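Local coordinates for D-3-phosphoglycerate dehydrogenase oxidoreductase protein (Ralstonia solanacearum, PDB 3GG9) that probably oxidises 3-phosphoglycerate with NAD as cofactor, as a member of the D-isomer specific 2-hydroxyacid dehydrogenase family, at residues F166-I171 / V186-R191; L223-E228 / R252-E257; A274-E279 / P299-V304. All blocks are in the same frame, centred on the assembly; numbering follows the deposited sequence. Where two conformers were deposited one is given.

Contact 1: residues F166-I171 / V186-R191; sequences FGYGKI and VLVWGR. With SO4 (sulfate ion), chain F.
The benzo edge of Trp-189 is turned toward the face of the Phe-166 ring in an offset edge-to-face pair, the ring planes at 70° and the centroids of the Phe-166 ring and the six-membered Trp-189 ring 5.6 Å apart. Phe-166 CE2 comes to 3.6 Å from Trp-189 CE3, close to the indole plane. Both aromatics stand on one side of the parallel sheet, at the ends of strands 162-166 and 185-189, which with helix 170-181 form a Rossmann-type beta-alpha-beta unit. CG lies opposite the backbone N in Phe-166 (chi1 -164°) and Trp-189 (chi1 -157°) alike, a shared torsion that runs the two side chains side by side; both pack on Leu-212 of helix 209-215. Beyond the ring pair, the backbone N of Gly-167 donates to Trp-189 O at 2.9 Å, extending the strand pairing into the glycine-rich turn. Val-188 points the other way from Trp-189; its CG1 meets Tyr-168 CB at 3.7 Å, while both methyls border the tyrosine ring, whose hydroxyl is hydrogen-bonded to Asp-201. Gly-167 and Gly-169 fit a GxGxxG pattern, consistent with a dinucleotide-binding turn. A sulfate, probably from the crystallisation liquor, sits at the start of helix 170-181: Lys-170 N donates to its O3 at 2.9 Å, and Ile-171 N reaches its O4 at 3.2 Å.

Contact 2: residues L223-E228 / R252-E257; sequences LRLNDE and RAELVE. With SO4 (sulfate ion), chain F; SO4 (sulfate ion), chain E.
Leu-225 reaches across to Arg-252, a residue modelled in two conformers, and in the one described here lays its CD2 methyl over one face of the guanidinium, 3.6 Å above the plane and over its centre. The two side chains cross at about a right angle. In this conformer two bends in the arginine chain, at chi2 (-66°) and chi3 (-58°), fold the guanidinium back over the leucine, and Leu-225 CB rests at 3.8 Å from Arg-252 CG. Glu-254 closes in on the same methyl, its OE2 being 3.7 Å from Leu-225 CD2. This carboxylate also forms a salt bridge with the same arginine conformer, in which the hydrogen bond from Arg-252 NH2 to Glu-254 OE2 is weak; the charged pair thus borders an aliphatic branch. The other branch of Leu-225 meets Leu-255: the two side chains slide past each other in opposite directions, bringing CD1 of Leu-225 to 3.8 Å from CD2 of Leu-255. Leu-255 then spreads its second methyl, CD1, toward Leu-223, packing at 3.9 Å from Leu-223 CB and also bordering the Leu-223 carbonyl. Arg-224 points away from this apolar packing. Its guanidinium edge grips one sulfate through two nearly straight bonds, NE to O2 and NH1 to O1, the latter 2.7 Å long, and NH2 donates to O4 of a second sulfate, which Arg-80 N and Tyr-312 OH also hold. Both anions probably come from the crystallisation liquor. The contact joins the loops that follow the neighbouring parallel strands 218-221 and 246-249, an arrangement typical of the C-terminal ends of the strands of a Rossmann-type sheet, where this family generally places its cofactor cleft.

Contact 3: residues A274-E279 / P299-V304; sequences AIDVFE and PHIGYV
Asp-276 directs its carboxylate into the loop 299-304, and it and His-300 bury most of the surface in the contact. With CG anti to the backbone N (chi1 -176°), the carboxylate reaches two successive amides. Ile-301 N donates to OD1 at 2.8 Å, using the syn lone pair of that oxygen; Gly-302 N meets OD2 at 3.0 Å, also on the syn side but 30° out of the carboxylate plane. One oxygen per amide holds the rotation of the group, and Thr-298 OG1 gives OD1 a further hydrogen bond. His-300 has an imidazole face packed against Val-277: the CG1 methyl stands 3.9 Å from the ring centroid and 9° off the ring normal, a CH-pi contact. Its ND1 is hydrogen-bonded to Glu-281 OE1. Across the dimer interface, Trp-138 of the second subunit packs on His-300, while Arg-124 of that subunit binds the carbonyls of Ile-301 and Gly-302. An acid that gathers consecutive backbone amides here joins the end of strand 272-275 to the loop between strand 295-297 and helix 306-324. Beyond these strand ends the pairing of His-300 with Glu-281 resembles the His-Glu pair of the active site in D-2-hydroxyacid dehydrogenases.

The contacts follow one another along the chain, contact 1 closing before contact 2 opens and contact 2 before contact 3. All belong to the seven-stranded parallel sheet and the loops leaving it, stepping across it from strands 185-189 and 162-166, through 218-221 and 246-249, to 272-275 and 295-297. Centres of contacts 1 and 2, and of 2 and 3, are 14 Å apart; those of 1 and 3 are 19 Å apart. Leu-223 packs on Gly-167, Ala-253 on Val-277, and Ile-171 on Tyr-303. One sulfate bridges contacts 1 and 2, consistent with an anion-binding cofactor cleft, whereas contact 3 reaches the second subunit.

Contact 1: residues F166-I171 / V186-R191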
loop_
_atom_site.group_PDB
_atom_site.type_symbol
_atom_site.label_atom_id
_atom_site.label_comp_id
_atom_site.label_asym_id
_atom_site.label_seq_id
_atom_site.Cartn_x
_atom_site.Cartn_y
_atom_site.Cartn_z
ATOM N N PHE A 166 3.058 19.085 -3.683
ATOM C CA PHE A 166 3.959 19.969 -4.423
ATOM C C PHE A 166 3.835 19.740 -5.947
ATOM O O PHE A 166 4.500 18.860 -6.507
ATOM C CB PHE A 166 5.405 19.753 -3.920
ATOM C CG PHE A 166 6.391 20.848 -4.305
ATOM C CD1 PHE A 166 7.636 20.905 -3.678
ATOM C CD2 PHE A 166 6.083 21.835 -5.256
ATOM C CE1 PHE A 166 8.578 21.900 -4.016
ATOM C CE2 PHE A 166 7.006 22.831 -5.602
ATOM C CZ PHE A 166 8.263 22.863 -4.977
ATOM N N GLY A 167 3.003 20.558 -6.607
ATOM C CA GLY A 167 2.742 20.445 -8.052
ATOM C C GLY A 167 1.334 19.950 -8.283
ATOM O O GLY A 167 0.936 18.901 -7.775
ATOM N N TYR A 168 0.564 20.701 -9.047
ATOM C CA TYR A 168 -0.837 20.373 -9.214
ATOM C C TYR A 168 -1.185 20.207 -10.699
ATOM O O TYR A 168 -2.106 20.838 -11.224
ATOM C CB TYR A 168 -1.677 21.421 -8.480
ATOM C CG TYR A 168 -3.133 21.037 -8.222
ATOM C CD1 TYR A 168 -3.487 20.139 -7.203
ATOM C CD2 TYR A 168 -4.147 21.591 -8.989
ATOM C CE1 TYR A 168 -4.823 19.794 -6.979
ATOM C CE2 TYR A 168 -5.480 21.249 -8.780
ATOM C CZ TYR A 168 -5.809 20.362 -7.773
ATOM O OH TYR A 168 -7.136 20.049 -7.585
ATOM N N GLY A 169 -0.439 19.325 -11.368
ATOM C CA GLY A 169 -0.748 18.899 -12.740
ATOM C C GLY A 169 -1.787 17.784 -12.649
ATOM O O GLY A 169 -2.431 17.631 -11.632
ATOM N N LYS A 170 -1.942 16.993 -13.699
ATOM C CA LYS A 170 -2.941 15.908 -13.688
ATOM C C LYS A 170 -2.717 14.845 -12.587
ATOM O O LYS A 170 -3.671 14.402 -11.962
ATOM C CB LYS A 170 -3.010 15.248 -15.062
ATOM C CG LYS A 170 -3.599 16.133 -16.143
ATOM C CD LYS A 170 -3.546 15.399 -17.470
ATOM C CE LYS A 170 -3.642 16.346 -18.659
ATOM N NZ LYS A 170 -3.161 15.662 -19.900
ATOM N N ILE A 171 -1.465 14.439 -12.354
ATOM C CA ILE A 171 -1.169 13.494 -11.269
ATOM C C ILE A 171 -1.408 14.079 -9.875
ATOM O O ILE A 171 -2.064 13.452 -9.050
ATOM C CB ILE A 171 0.273 12.888 -11.385
ATOM C CG1 ILE A 171 0.406 12.254 -12.759
ATOM C CG2 ILE A 171 0.500 11.791 -10.301
ATOM C CD1 ILE A 171 1.761 11.708 -13.101
ATOM N N VAL A 186 -5.640 18.734 3.083
ATOM C CA VAL A 186 -4.839 18.857 1.864
ATOM C C VAL A 186 -4.399 20.309 1.582
ATOM O O VAL A 186 -5.239 21.233 1.470
ATOM C CB VAL A 186 -5.536 18.225 0.624
ATOM C CG1 VAL A 186 -4.596 18.263 -0.592
ATOM C CG2 VAL A 186 -5.984 16.781 0.905
ATOM N N LEU A 187 -3.080 20.486 1.482
ATOM C CA LEU A 187 -2.444 21.747 1.091
ATOM C C LEU A 187 -1.624 21.585 -0.176
ATOM O O LEU A 187 -0.809 20.661 -0.298
ATOM C CB LEU A 187 -1.525 22.272 2.201
ATOM C CG LEU A 187 -2.062 22.578 3.602
ATOM C CD1 LEU A 187 -0.899 22.890 4.543
ATOM C CD2 LEU A 187 -3.042 23.736 3.573
ATOM N N VAL A 188 -1.806 22.522 -1.103
ATOM C CA VAL A 188 -1.136 22.490 -2.397
ATOM C C VAL A 188 -0.146 23.662 -2.498
ATOM O O VAL A 188 -0.401 24.740 -1.975
ATOM C CB VAL A 188 -2.172 22.508 -3.568
ATOM C CG1 VAL A 188 -1.481 22.507 -4.918
ATOM C CG2 VAL A 188 -3.103 21.285 -3.470
ATOM N N TRP A 189 0.995 23.429 -3.140
ATOM C CA TRP A 189 1.909 24.499 -3.528
ATOM C C TRP A 189 2.471 24.222 -4.939
ATOM O O TRP A 189 2.464 23.095 -5.394
ATOM C CB TRP A 189 3.025 24.687 -2.485
ATOM C CG TRP A 189 3.609 26.086 -2.561
ATOM C CD1 TRP A 189 3.060 27.238 -2.060
ATOM C CD2 TRP A 189 4.812 26.472 -3.223
ATOM N NE1 TRP A 189 3.857 28.312 -2.362
ATOM C CE2 TRP A 189 4.940 27.869 -3.077
ATOM C CE3 TRP A 189 5.799 25.771 -3.923
ATOM C CZ2 TRP A 189 6.018 28.577 -3.602
ATOM C CZ3 TRP A 189 6.871 26.474 -4.455
ATOM C CH2 TRP A 189 6.974 27.864 -4.290
ATOM N N GLY A 190 2.916 25.268 -5.631
ATOM C CA GLY A 190 3.493 25.153 -6.977
ATOM C C GLY A 190 3.579 26.518 -7.625
ATOM O O GLY A 190 3.477 27.537 -6.937
ATOM N N ARG A 191 3.754 26.535 -8.948
ATOM C CA ARG A 191 3.736 27.753 -9.759
ATOM C C ARG A 191 2.361 28.378 -9.644
ATOM O O ARG A 191 1.428 27.718 -9.228
ATOM C CB ARG A 191 3.909 27.416 -11.246
ATOM C CG ARG A 191 5.263 26.884 -11.679
ATOM C CD ARG A 191 5.204 26.397 -13.152
ATOM N NE ARG A 191 4.314 25.239 -13.325
ATOM C CZ ARG A 191 3.098 25.279 -13.874
ATOM N NH1 ARG A 191 2.597 26.421 -14.333
ATOM N NH2 ARG A 191 2.377 24.168 -13.964
HETATM S S SO4 F . 1.292 15.990 -15.150
HETATM O O1 SO4 F . 1.186 14.823 -16.019
HETATM O O2 SO4 F . 2.594 16.658 -15.318
HETATM O O3 SO4 F . 0.232 16.924 -15.544
HETATM O O4 SO4 F . 1.181 15.565 -13.747
#

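Contact 2: residues L223-E228 / R252-E257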
loop_
_atom_site.group_PDB
_atom_site.type_symbol
_atom_site.label_atom_id
_atom_site.label_comp_id
_atom_site.label_asym_id
_atom_site.label_seq_id
_atom_site.Cartn_x
_atom_site.Cartn_y
_atom_site.Cartn_z
ATOM N N LEU A 223 5.934 16.992 -10.009
ATOM C CA LEU A 223 6.478 18.002 -10.915
ATOM C C LEU A 223 7.179 17.316 -12.070
ATOM O O LEU A 223 7.763 16.249 -11.896
ATOM C CB LEU A 223 7.499 18.879 -10.175
ATOM C CG LEU A 223 7.060 19.690 -8.956
ATOM C CD1 LEU A 223 8.263 20.261 -8.219
ATOM C CD2 LEU A 223 6.110 20.812 -9.393
ATOM N N ARG A 224 7.118 17.929 -13.244
ATOM C CA ARG A 224 7.917 17.513 -14.382
ATOM C C ARG A 224 9.306 18.100 -14.180
ATOM O O ARG A 224 9.452 19.189 -13.582
ATOM C CB ARG A 224 7.300 18.007 -15.698
ATOM C CG ARG A 224 5.900 17.420 -16.019
ATOM C CD ARG A 224 5.976 16.078 -16.752
ATOM N NE ARG A 224 4.726 15.315 -16.653
ATOM C CZ ARG A 224 4.573 14.026 -16.976
ATOM N NH1 ARG A 224 3.385 13.456 -16.842
ATOM N NH2 ARG A 224 5.592 13.294 -17.430
ATOM N N LEU A 225 10.314 17.369 -14.647
ATOM C CA LEU A 225 11.707 17.816 -14.551
ATOM C C LEU A 225 12.073 18.726 -15.730
ATOM O O LEU A 225 11.923 18.342 -16.894
ATOM C CB LEU A 225 12.671 16.630 -14.502
ATOM C CG LEU A 225 14.145 16.969 -14.211
ATOM C CD1 LEU A 225 14.312 17.713 -12.908
ATOM C CD2 LEU A 225 14.989 15.711 -14.230
ATOM N N ASN A 226 12.533 19.926 -15.396
ATOM C CA ASN A 226 13.022 20.916 -16.358
ATOM C C ASN A 226 13.978 21.849 -15.614
ATOM O O ASN A 226 14.192 21.672 -14.410
ATOM C CB ASN A 226 11.856 21.693 -17.011
ATOM C CG ASN A 226 10.930 22.351 -15.991
ATOM O OD1 ASN A 226 11.383 22.975 -15.041
ATOM N ND2 ASN A 226 9.617 22.212 -16.194
ATOM N N ASP A 227 14.517 22.854 -16.307
ATOM C CA ASP A 227 15.508 23.774 -15.708
ATOM C C ASP A 227 14.990 24.564 -14.515
ATOM O O ASP A 227 15.758 24.927 -13.620
ATOM C CB ASP A 227 16.086 24.728 -16.760
ATOM C CG ASP A 227 16.964 24.018 -17.770
ATOM O OD1 ASP A 227 16.887 24.365 -18.967
ATOM O OD2 ASP A 227 17.727 23.108 -17.375
ATOM N N GLU A 228 13.686 24.811 -14.496
ATOM C CA GLU A 228 13.061 25.499 -13.380
ATOM C C GLU A 228 12.965 24.617 -12.133
ATOM O O GLU A 228 13.119 25.117 -11.018
ATOM C CB GLU A 228 11.671 26.017 -13.779
ATOM C CG GLU A 228 11.675 27.270 -14.674
ATOM C CD GLU A 228 12.206 27.008 -16.084
ATOM O OE1 GLU A 228 11.608 26.183 -16.816
ATOM O OE2 GLU A 228 13.231 27.627 -16.455
ATOM N N ARG A 252 10.588 12.546 -10.409
ATOM C CA ARG A 252 11.958 12.395 -10.899
ATOM C C ARG A 252 12.908 12.635 -9.726
ATOM O O ARG A 252 12.654 13.506 -8.882
ATOM C CB ARG A 252 12.273 13.384 -12.039
ATOM C CG ARG A 252 11.618 13.108 -13.416
ATOM C CD ARG A 252 12.115 11.827 -14.103
ATOM N NE ARG A 252 13.565 11.815 -14.315
ATOM C CZ ARG A 252 14.192 12.307 -15.387
ATOM N NH1 ARG A 252 13.505 12.871 -16.374
ATOM N NH2 ARG A 252 15.522 12.241 -15.473
ATOM N N ALA A 253 13.991 11.853 -9.659
ATOM C CA ALA A 253 14.974 11.976 -8.556
ATOM C C ALA A 253 15.683 13.335 -8.478
ATOM O O ALA A 253 15.989 13.847 -7.389
ATOM C CB ALA A 253 16.012 10.860 -8.659
ATOM N N GLU A 254 15.900 13.934 -9.635
ATOM C CA GLU A 254 16.704 15.141 -9.766
ATOM C C GLU A 254 15.933 16.408 -9.385
ATOM O O GLU A 254 16.506 17.502 -9.346
ATOM C CB GLU A 254 17.262 15.241 -11.195
ATOM C CG GLU A 254 18.178 14.076 -11.607
ATOM C CD GLU A 254 17.464 12.915 -12.329
ATOM O OE1 GLU A 254 18.184 12.127 -12.978
ATOM O OE2 GLU A 254 16.210 12.770 -12.250
ATOM N N LEU A 255 14.643 16.259 -9.086
ATOM C CA LEU A 255 13.885 17.321 -8.417
ATOM C C LEU A 255 14.438 17.684 -7.042
ATOM O O LEU A 255 14.258 18.802 -6.589
ATOM C CB LEU A 255 12.420 16.938 -8.258
ATOM C CG LEU A 255 11.593 16.742 -9.529
ATOM C CD1 LEU A 255 10.195 16.254 -9.178
ATOM C CD2 LEU A 255 11.508 18.017 -10.334
ATOM N N VAL A 256 15.073 16.725 -6.370
ATOM C CA VAL A 256 15.744 16.974 -5.098
ATOM C C VAL A 256 17.221 17.118 -5.413
ATOM O O VAL A 256 17.760 16.344 -6.199
ATOM C CB VAL A 256 15.552 15.811 -4.092
ATOM C CG1 VAL A 256 16.189 16.131 -2.733
ATOM C CG2 VAL A 256 14.071 15.495 -3.906
ATOM N N GLU A 257 17.874 18.109 -4.812
ATOM C CA GLU A 257 19.322 18.259 -4.969
ATOM C C GLU A 257 20.066 16.978 -4.635
ATOM O O GLU A 257 19.655 16.203 -3.783
ATOM C CB GLU A 257 19.864 19.460 -4.184
ATOM C CG GLU A 257 19.908 19.310 -2.673
ATOM C CD GLU A 257 20.604 20.498 -1.997
ATOM O OE1 GLU A 257 20.328 20.765 -0.816
ATOM O OE2 GLU A 257 21.431 21.166 -2.650
HETATM S S SO4 F . 1.292 15.990 -15.150
HETATM O O1 SO4 F . 1.186 14.823 -16.019
HETATM O O2 SO4 F . 2.594 16.658 -15.318
HETATM O O3 SO4 F . 0.232 16.924 -15.544
HETATM O O4 SO4 F . 1.181 15.565 -13.747
HETATM S S SO4 E . 3.787 10.258 -19.976
HETATM O O1 SO4 E . 4.214 8.875 -19.980
HETATM O O2 SO4 E . 3.649 10.739 -21.338
HETATM O O3 SO4 E . 2.496 10.355 -19.306
HETATM O O4 SO4 E . 4.791 11.035 -19.249
#

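Contact 3: residues A274-E279 / P299-V304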
loop_
_atom_site.group_PDB
_atom_site.type_symbol
_atom_site.label_atom_id
_atom_site.label_comp_id
_atom_site.label_asym_id
_atom_site.label_seq_id
_atom_site.Cartn_x
_atom_site.Cartn_y
_atom_site.Cartn_z
ATOM N N ALA A 274 9.335 7.504 0.742
ATOM C CA ALA A 274 8.931 6.463 -0.189
ATOM C C ALA A 274 9.216 6.994 -1.595
ATOM O O ALA A 274 8.752 8.073 -1.966
ATOM C CB ALA A 274 7.444 6.091 -0.002
ATOM N N ILE A 275 10.049 6.283 -2.348
ATOM C CA ILE A 275 10.481 6.782 -3.657
ATOM C C ILE A 275 10.339 5.710 -4.740
ATOM O O ILE A 275 10.482 4.514 -4.481
ATOM C CB ILE A 275 11.922 7.412 -3.648
ATOM C CG1 ILE A 275 12.996 6.374 -3.337
ATOM C CG2 ILE A 275 12.056 8.641 -2.686
ATOM C CD1 ILE A 275 13.742 5.983 -4.529
ATOM N N ASP A 276 10.111 6.159 -5.965
ATOM C CA ASP A 276 9.902 5.242 -7.087
ATOM C C ASP A 276 10.916 5.522 -8.191
ATOM O O ASP A 276 10.964 4.825 -9.168
ATOM C CB ASP A 276 8.451 5.366 -7.593
ATOM C CG ASP A 276 8.110 4.364 -8.702
ATOM O OD1 ASP A 276 8.219 3.144 -8.463
ATOM O OD2 ASP A 276 7.709 4.801 -9.817
ATOM N N VAL A 277 11.779 6.513 -7.995
ATOM C CA VAL A 277 12.615 6.998 -9.081
ATOM C C VAL A 277 14.028 7.251 -8.570
ATOM O O VAL A 277 14.211 7.731 -7.447
ATOM C CB VAL A 277 12.052 8.321 -9.707
ATOM C CG1 VAL A 277 10.785 8.040 -10.493
ATOM C CG2 VAL A 277 11.800 9.395 -8.612
ATOM N N PHE A 278 15.003 6.917 -9.403
ATOM C CA PHE A 278 16.418 7.080 -9.078
ATOM C C PHE A 278 17.140 7.855 -10.184
ATOM O O PHE A 278 16.677 7.871 -11.325
ATOM C CB PHE A 278 17.065 5.708 -8.937
ATOM C CG PHE A 278 16.553 4.903 -7.773
ATOM C CD1 PHE A 278 17.252 4.888 -6.560
ATOM C CD2 PHE A 278 15.390 4.142 -7.887
ATOM C CE1 PHE A 278 16.798 4.136 -5.486
ATOM C CE2 PHE A 278 14.909 3.395 -6.808
ATOM C CZ PHE A 278 15.628 3.375 -5.613
ATOM N N GLU A 279 18.284 8.468 -9.856
ATOM C CA GLU A 279 19.074 9.215 -10.849
ATOM C C GLU A 279 19.597 8.307 -11.954
ATOM O O GLU A 279 19.666 8.694 -13.117
ATOM C CB GLU A 279 20.260 9.931 -10.203
ATOM C CG GLU A 279 19.900 11.099 -9.317
ATOM C CD GLU A 279 19.623 10.671 -7.899
ATOM O OE1 GLU A 279 19.742 9.457 -7.607
ATOM O OE2 GLU A 279 19.294 11.549 -7.076
ATOM N N PRO A 299 10.997 -0.003 -7.842
ATOM C CA PRO A 299 11.807 0.184 -9.036
ATOM C C PRO A 299 11.088 0.833 -10.217
ATOM O O PRO A 299 10.861 0.191 -11.246
ATOM C CB PRO A 299 12.240 -1.253 -9.372
ATOM C CG PRO A 299 11.069 -2.066 -8.935
ATOM C CD PRO A 299 10.485 -1.379 -7.735
ATOM N N HIS A 300 10.742 2.098 -10.057
ATOM C CA HIS A 300 10.136 2.888 -11.110
ATOM C C HIS A 300 8.953 2.184 -11.758
ATOM O O HIS A 300 8.941 1.987 -12.980
ATOM C CB HIS A 300 11.160 3.349 -12.155
ATOM C CG HIS A 300 10.740 4.582 -12.895
ATOM N ND1 HIS A 300 11.612 5.349 -13.632
ATOM C CD2 HIS A 300 9.531 5.184 -12.998
ATOM C CE1 HIS A 300 10.958 6.372 -14.157
ATOM N NE2 HIS A 300 9.689 6.284 -13.801
ATOM N N ILE A 301 7.993 1.805 -10.920
ATOM C CA ILE A 301 6.773 1.061 -11.355
ATOM C C ILE A 301 5.518 1.922 -11.494
ATOM O O ILE A 301 4.421 1.409 -11.796
ATOM C CB ILE A 301 6.494 -0.134 -10.429
ATOM C CG1 ILE A 301 6.418 0.321 -8.945
ATOM C CG2 ILE A 301 7.566 -1.213 -10.671
ATOM C CD1 ILE A 301 6.121 -0.800 -7.925
ATOM N N GLY A 302 5.665 3.227 -11.294
ATOM C CA GLY A 302 4.546 4.176 -11.532
ATOM C C GLY A 302 3.686 3.867 -12.762
ATOM O O GLY A 302 2.480 3.783 -12.638
ATOM N N TYR A 303 4.306 3.649 -13.927
ATOM C CA TYR A 303 3.561 3.401 -15.179
ATOM C C TYR A 303 3.513 1.927 -15.572
ATOM O O TYR A 303 2.895 1.575 -16.584
ATOM C CB TYR A 303 4.135 4.231 -16.343
ATOM C CG TYR A 303 4.056 5.709 -16.090
ATOM C CD1 TYR A 303 2.963 6.447 -16.531
ATOM C CD2 TYR A 303 5.062 6.369 -15.390
ATOM C CE1 TYR A 303 2.882 7.785 -16.285
ATOM C CE2 TYR A 303 4.985 7.722 -15.135
ATOM C CZ TYR A 303 3.890 8.421 -15.571
ATOM O OH TYR A 303 3.831 9.759 -15.301
ATOM N N VAL A 304 4.186 1.069 -14.788
ATOM C CA VAL A 304 4.203 -0.390 -15.045
ATOM C C VAL A 304 2.917 -1.021 -14.517
ATOM O O VAL A 304 2.801 -1.386 -13.358
ATOM C CB VAL A 304 5.502 -1.082 -14.503
ATOM C CG1 VAL A 304 5.593 -2.538 -14.945
ATOM C CG2 VAL A 304 6.705 -0.341 -15.028
#